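Local coordinates for putative isocitrate dehydrogenase, NAD-dependent (Methylococcus capsulatus, PDB 6LKY), which probably oxidises isocitrate with NAD as coenzyme and a magnesium ion, as a member of the isocitrate and isopropylmalate dehydrogenase family, at residues 36-41 with 78-83; 53-58 with 86-91. The protein carries 1 engineered substitution. All blocks are in the same frame, centred on the assembly; numbering follows the deposited sequence. Where two conformers were deposited one is given.

Contact 1: residues 36-41 with 78-83; sequences QSAGMA and RSVNVT. With NAD (nicotinamide-adenine-dinucleotide), chain C.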
loop_
_atom_site.group_PDB
_atom_site.type_symbol
_atom_site.label_atom_id
_atom_site.label_comp_id
_atom_site.label_asym_id
_atom_site.label_seq_id
_atom_site.Cartn_x
_atom_site.Cartn_y
_atom_site.Cartn_z
ATOM N N GLN A 36 13.041 30.534 -4.571
ATOM C CA GLN A 36 11.735 30.724 -5.191
ATOM C C GLN A 36 10.664 30.150 -4.273
ATOM O O GLN A 36 10.952 29.346 -3.385
ATOM C CB GLN A 36 11.670 30.051 -6.566
ATOM C CG GLN A 36 12.715 30.510 -7.528
ATOM C CD GLN A 36 12.451 31.908 -8.028
ATOM O OE1 GLN A 36 11.346 32.432 -7.881
ATOM N NE2 GLN A 36 13.468 32.523 -8.627
ATOM N N SER A 37 9.415 30.534 -4.515
ATOM C CA SER A 37 8.297 30.167 -3.651
ATOM C C SER A 37 7.322 29.237 -4.375
ATOM O O SER A 37 7.064 29.407 -5.570
ATOM C CB SER A 37 7.573 31.428 -3.179
ATOM O OG SER A 37 6.461 31.129 -2.369
ATOM N N ALA A 38 6.737 28.291 -3.635
ATOM C CA ALA A 38 5.759 27.369 -4.208
ATOM C C ALA A 38 4.869 26.839 -3.096
ATOM O O ALA A 38 5.200 26.942 -1.911
ATOM C CB ALA A 38 6.446 26.205 -4.947
ATOM N N GLY A 39 3.733 26.253 -3.494
ATOM C CA GLY A 39 2.833 25.639 -2.532
ATOM C C GLY A 39 2.056 26.679 -1.738
ATOM O O GLY A 39 1.812 27.797 -2.201
ATOM N N MET A 40 1.680 26.302 -0.513
ATOM C CA MET A 40 0.828 27.168 0.301
ATOM C C MET A 40 1.524 28.486 0.618
ATOM O O MET A 40 0.895 29.555 0.593
ATOM C CB MET A 40 0.421 26.447 1.591
ATOM C CG MET A 40 -0.779 27.054 2.337
ATOM S SD MET A 40 -2.325 27.164 1.377
ATOM C CE MET A 40 -2.841 25.441 1.330
ATOM N N ALA A 41 2.837 28.438 0.854
ATOM C CA ALA A 41 3.576 29.672 1.083
ATOM C C ALA A 41 3.363 30.638 -0.072
ATOM O O ALA A 41 3.041 31.817 0.149
ATOM C CB ALA A 41 5.066 29.365 1.283
ATOM N N ARG A 78 -4.442 21.778 -7.552
ATOM C CA ARG A 78 -3.769 20.507 -7.773
ATOM C C ARG A 78 -2.361 20.560 -7.188
ATOM O O ARG A 78 -1.736 21.621 -7.115
ATOM C CB ARG A 78 -3.697 20.177 -9.271
ATOM C CG ARG A 78 -5.044 20.019 -9.970
ATOM C CD ARG A 78 -5.498 18.550 -10.048
ATOM N NE ARG A 78 -6.950 18.444 -10.103
ATOM C CZ ARG A 78 -7.632 17.332 -9.840
ATOM N NH1 ARG A 78 -8.957 17.323 -9.903
ATOM N NH2 ARG A 78 -6.988 16.219 -9.520
ATOM N N SER A 79 -1.871 19.397 -6.758
ATOM C CA SER A 79 -0.535 19.276 -6.179
ATOM C C SER A 79 0.507 20.006 -7.016
ATOM O O SER A 79 0.670 19.728 -8.208
ATOM C CB SER A 79 -0.151 17.794 -6.065
ATOM O OG SER A 79 1.221 17.645 -5.708
ATOM N N VAL A 80 1.224 20.933 -6.378
ATOM C CA VAL A 80 2.346 21.580 -7.047
ATOM C C VAL A 80 3.486 20.589 -7.268
ATOM O O VAL A 80 4.238 20.704 -8.245
ATOM C CB VAL A 80 2.797 22.811 -6.233
ATOM C CG1 VAL A 80 3.966 23.520 -6.929
ATOM C CG2 VAL A 80 1.616 23.767 -6.031
ATOM N N ASN A 81 3.639 19.600 -6.389
ATOM C CA ASN A 81 4.659 18.577 -6.616
ATOM C C ASN A 81 4.425 17.875 -7.942
ATOM O O ASN A 81 5.345 17.718 -8.766
ATOM C CB ASN A 81 4.654 17.577 -5.462
ATOM C CG ASN A 81 4.853 18.260 -4.116
ATOM O OD1 ASN A 81 5.874 18.914 -3.897
ATOM N ND2 ASN A 81 3.859 18.150 -3.228
ATOM N N VAL A 82 3.166 17.503 -8.185
ATOM C CA VAL A 82 2.816 16.782 -9.395
ATOM C C VAL A 82 2.933 17.690 -10.606
ATOM O O VAL A 82 3.440 17.276 -11.663
ATOM C CB VAL A 82 1.408 16.186 -9.246
ATOM C CG1 VAL A 82 0.896 15.681 -10.596
ATOM C CG2 VAL A 82 1.439 15.082 -8.178
ATOM N N THR A 83 2.443 18.933 -10.479
ATOM C CA THR A 83 2.556 19.898 -11.570
ATOM C C THR A 83 4.013 20.111 -11.965
ATOM O O THR A 83 4.337 20.145 -13.155
ATOM C CB THR A 83 1.913 21.224 -11.186
ATOM O OG1 THR A 83 0.504 21.041 -11.012
ATOM C CG2 THR A 83 2.144 22.259 -12.270
HETATM P PA NAD C . 3.289 13.961 6.265
HETATM O O1A NAD C . 3.346 15.467 6.198
HETATM O O2A NAD C . 4.482 13.348 5.597
HETATM O O5B NAD C . 3.139 13.508 7.792
HETATM C C5B NAD C . 2.973 12.122 8.079
HETATM C C4B NAD C . 3.516 11.841 9.467
HETATM O O4B NAD C . 4.953 11.824 9.360
HETATM C C3B NAD C . 3.113 12.960 10.419
HETATM O O3B NAD C . 2.761 12.434 11.690
HETATM C C2B NAD C . 4.374 13.806 10.515
HETATM O O2B NAD C . 4.518 14.509 11.759
HETATM C C1B NAD C . 5.492 12.810 10.239
HETATM N N9A NAD C . 6.540 13.619 9.633
HETATM C C8A NAD C . 6.767 13.548 8.178
HETATM N N7A NAD C . 8.017 14.330 8.116
HETATM C C5A NAD C . 8.849 13.696 9.133
HETATM C C6A NAD C . 9.848 14.678 9.720
HETATM N N6A NAD C . 10.906 14.929 8.728
HETATM N N1A NAD C . 10.432 14.049 10.913
HETATM C C2A NAD C . 9.463 13.776 11.993
HETATM N N3A NAD C . 8.082 13.967 11.543
HETATM C C4A NAD C . 7.863 13.369 10.228
HETATM O O3 NAD C . 2.004 13.400 5.483
HETATM P PN NAD C . 0.512 13.958 5.591
HETATM O O1N NAD C . 0.156 14.487 6.944
HETATM O O2N NAD C . -0.380 12.800 5.170
HETATM O O5D NAD C . 0.397 15.155 4.524
HETATM C C5D NAD C . 0.673 16.509 4.917
HETATM C C4D NAD C . 0.796 17.380 3.674
HETATM O O4D NAD C . 2.032 17.133 2.981
HETATM C C3D NAD C . -0.344 17.108 2.690
HETATM O O3D NAD C . -0.857 18.368 2.268
HETATM C C2D NAD C . 0.349 16.401 1.540
HETATM O O2D NAD C . -0.238 16.652 0.265
HETATM C C1D NAD C . 1.757 16.979 1.577
HETATM N N1N NAD C . 2.660 16.076 0.819
HETATM C C2N NAD C . 3.924 16.692 0.438
HETATM C C3N NAD C . 4.597 15.713 -0.496
HETATM C C7N NAD C . 5.700 16.342 -1.352
HETATM O O7N NAD C . 6.799 15.460 -1.545
HETATM N N7N NAD C . 6.105 17.645 -0.830
HETATM C C4N NAD C . 4.997 14.406 0.171
HETATM C C5N NAD C . 3.873 13.818 1.002
HETATM C C6N NAD C . 2.777 14.766 1.498
#
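Val-80, in the first turn of helix 80-87, meets Ala-38 and Gly-39 with its two methyls split between them. Its CB is directed at segment 36-41 and divides into two branches. CG1, trans to the backbone nitrogen (chi1 -179°), runs out to the methyl of Ala-38, 4.2 Å from its CB. CG2, lying beside the backbone nitrogen, comes instead against the main chain, 4.1 Å from Gly-39 N. Gly-39 has a positive phi of 75°, uncomfortable for a residue with a side chain, and exposes bare backbone to that methyl. This small, buried contact of carbon with carbon and backbone joins the loop leading into helix 39-46 to the first turn of helix 80-87, beside a ligand site. Ser-79 is the N-cap of helix 80-87: its OG accepts from Val-82 N over 3.2 Å at an angle of 160°. In isocitrate dehydrogenases this helix start borders the substrate pocket, consistent with a citric acid molecule, probably from the crystallisation liquor, being held by Ser-79 and Asn-81. Asn-81, one residue past Val-80, turns its amide to the nicotinamide end of NAD, with ND2 3.2 Å from C7N and OD1 3.3 Å from N7N. Lys-66 donates to the same OD1, which would help to set the rotation of the amide. Cut back to an alanine here, the side chain would lose its amide, which is likely to leave the ammonium of Lys-66 without this acceptor and open a gap beside the coenzyme's carboxamide. Beyond Gly-39, the amides of Met-40 and Ala-41 are both hydrogen-bonded to the carboxylate of Asp-10, one to each oxygen.

Contact 2: residues 53-58 with 86-91; sequences ATLDSI and QALNLY. Engineered in segment 86-91: Leu-88 (natural residue Phe).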
loop_
_atom_site.group_PDB
_atom_site.type_symbol
_atom_site.label_atom_id
_atom_site.label_comp_id
_atom_site.label_asym_id
_atom_site.label_seq_id
_atom_site.Cartn_x
_atom_site.Cartn_y
_atom_site.Cartn_z
ATOM N N ALA A 53 7.504 32.667 -12.205
ATOM C CA ALA A 53 8.937 32.868 -12.000
ATOM C C ALA A 53 9.608 31.629 -11.412
ATOM O O ALA A 53 10.764 31.341 -11.740
ATOM C CB ALA A 53 9.168 34.085 -11.104
ATOM N N THR A 54 8.900 30.875 -10.560
ATOM C CA THR A 54 9.455 29.636 -10.006
ATOM C C THR A 54 9.732 28.617 -11.106
ATOM O O THR A 54 10.820 28.020 -11.177
ATOM C CB THR A 54 8.486 29.067 -8.967
ATOM O OG1 THR A 54 8.305 30.036 -7.931
ATOM C CG2 THR A 54 9.021 27.760 -8.353
ATOM N N LEU A 55 8.749 28.412 -11.986
ATOM C CA LEU A 55 8.924 27.489 -13.103
ATOM C C LEU A 55 10.020 27.970 -14.051
ATOM O O LEU A 55 10.870 27.183 -14.487
ATOM C CB LEU A 55 7.600 27.335 -13.852
ATOM C CG LEU A 55 6.957 25.956 -13.917
ATOM C CD1 LEU A 55 5.746 26.021 -14.834
ATOM C CD2 LEU A 55 7.962 24.914 -14.399
ATOM N N ASP A 56 10.008 29.267 -14.386
ATOM C CA ASP A 56 11.059 29.834 -15.231
ATOM C C ASP A 56 12.435 29.594 -14.626
ATOM O O ASP A 56 13.379 29.221 -15.333
ATOM C CB ASP A 56 10.821 31.336 -15.433
ATOM C CG ASP A 56 9.524 31.635 -16.163
ATOM O OD1 ASP A 56 8.964 30.708 -16.784
ATOM O OD2 ASP A 56 9.061 32.799 -16.116
ATOM N N SER A 57 12.565 29.797 -13.310
ATOM C CA SER A 57 13.842 29.582 -12.636
ATOM C C SER A 57 14.290 28.131 -12.745
ATOM O O SER A 57 15.470 27.856 -13.008
ATOM C CB SER A 57 13.735 30.006 -11.170
ATOM O OG SER A 57 14.822 29.508 -10.407
ATOM N N ILE A 58 13.369 27.183 -12.534
ATOM C CA ILE A 58 13.768 25.780 -12.619
ATOM C C ILE A 58 14.156 25.419 -14.049
ATOM O O ILE A 58 15.128 24.694 -14.277
ATOM C CB ILE A 58 12.669 24.839 -12.087
ATOM C CG1 ILE A 58 12.318 25.188 -10.642
ATOM C CG2 ILE A 58 13.150 23.383 -12.175
ATOM C CD1 ILE A 58 11.088 24.478 -10.109
ATOM N N GLN A 86 5.371 17.040 -13.846
ATOM C CA GLN A 86 4.833 16.918 -15.200
ATOM C C GLN A 86 5.299 18.042 -16.120
ATOM O O GLN A 86 5.628 17.789 -17.284
ATOM C CB GLN A 86 3.310 16.871 -15.149
ATOM C CG GLN A 86 2.807 15.606 -14.467
ATOM C CD GLN A 86 1.301 15.598 -14.271
ATOM O OE1 GLN A 86 0.649 16.635 -14.330
ATOM N NE2 GLN A 86 0.750 14.424 -14.013
ATOM N N ALA A 87 5.328 19.282 -15.621
ATOM C CA ALA A 87 5.764 20.424 -16.425
ATOM C C ALA A 87 7.234 20.305 -16.820
ATOM O O ALA A 87 7.626 20.756 -17.903
ATOM C CB ALA A 87 5.526 21.728 -15.657
ATOM N N LEU A 88 8.051 19.677 -15.977
ATOM C CA LEU A 88 9.466 19.496 -16.263
ATOM C C LEU A 88 9.787 18.113 -16.816
ATOM O O LEU A 88 10.963 17.802 -17.001
ATOM C CB LEU A 88 10.287 19.756 -15.002
ATOM C CG LEU A 88 10.123 21.174 -14.464
ATOM C CD1 LEU A 88 10.532 21.236 -12.994
ATOM C CD2 LEU A 88 10.941 22.105 -15.326
ATOM N N ASN A 89 8.771 17.280 -17.077
ATOM C CA ASN A 89 8.972 15.941 -17.645
ATOM C C ASN A 89 9.908 15.094 -16.782
ATOM O O ASN A 89 10.743 14.348 -17.294
ATOM C CB ASN A 89 9.491 16.011 -19.088
ATOM C CG ASN A 89 8.591 16.833 -19.995
ATOM O OD1 ASN A 89 7.375 16.936 -19.776
ATOM N ND2 ASN A 89 9.187 17.438 -21.013
ATOM N N LEU A 90 9.755 15.184 -15.458
ATOM C CA LEU A 90 10.603 14.419 -14.538
ATOM C C LEU A 90 9.938 13.062 -14.317
ATOM O O LEU A 90 9.296 12.804 -13.300
ATOM C CB LEU A 90 10.804 15.180 -13.230
ATOM C CG LEU A 90 11.128 16.670 -13.371
ATOM C CD1 LEU A 90 11.107 17.383 -12.015
ATOM C CD2 LEU A 90 12.497 16.829 -14.054
ATOM N N TYR A 91 10.101 12.177 -15.303
ATOM C CA TYR A 91 9.298 10.966 -15.347
ATOM C C TYR A 91 9.767 9.871 -14.390
ATOM O O TYR A 91 8.982 8.962 -14.099
ATOM C CB TYR A 91 9.229 10.442 -16.790
ATOM C CG TYR A 91 10.540 9.945 -17.340
ATOM C CD1 TYR A 91 10.954 8.634 -17.127
ATOM C CD2 TYR A 91 11.376 10.791 -18.060
ATOM C CE1 TYR A 91 12.156 8.178 -17.620
ATOM C CE2 TYR A 91 12.582 10.344 -18.562
ATOM C CZ TYR A 91 12.968 9.038 -18.340
ATOM O OH TYR A 91 14.166 8.591 -18.842
#
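With CG trans to its carbonyl carbon (chi1 -61°) and the chain then extended, Leu-88 sends both methyls toward helix 52-61, where Ile-58 has turned its CG2 trans to the backbone nitrogen to face them. The two side chains cross nearly at a right angle. Ile-58 CG2 presses on Leu-88 CD1 at 3.5 Å, closer than ordinary van der Waals contact, and also lies 4.1 Å from Leu-88 CD2. That second methyl is shared, since Leu-55 CD2 approaches Leu-88 CD2 to 4.2 Å, the two leucines passing each other in opposite directions. Leu-55 reaches this position with an unusual first torsion, chi1 -119°, and the same CD2 also touches Ala-87 CB at 4.2 Å. One methyl of Leu-55 thus bridges two consecutive residues, whereas Ile-58 meets Leu-88 alone. Leu-88 is an engineered residue, the natural one being phenylalanine, so the tight fit against Ile-58 belongs to the variant. No hydrogen bond links the segments; the contact is wholly apolar, made where helix 80-87 ends. Asn-89, with positive phi, closes that helix in a Schellman motif, and Leu-90 follows as the centre of an inverse gamma turn. Helix 52-61 is also held by Ser-57, whose OG is hydrogen-bonded to Thr-5 and Asp-34, while Ile-58 touches Thr-5 as well. Packing of one helix against the end of another fits an alpha/beta fold: helix 52-61 lies in the crossover from strand 31-35 to the parallel strand 63-66, and the end of helix 80-87 leads on to strand 92-98.

How the contacts relate
Helix 80-87 serves both contacts, with its first turn in contact 1 and its last in contact 2, and the two centres lie about 11 Å apart. Helices 39-46 and 52-61 follow each other in the chain, and the segment leading into the first touches the second: Ser-37 O and Thr-54 OG1 are 2.7 Å apart, a probable hydrogen bond, and Gln-36 NE2 packs on Ser-57 CB at 3.6 Å. Contact 1 stands at the coenzyme, through Asn-81. Contact 2 is set further back, the side chain of Ile-58 being about 13 Å from NAD, though only about 7 Å from that of Lys-66, which binds the coenzyme.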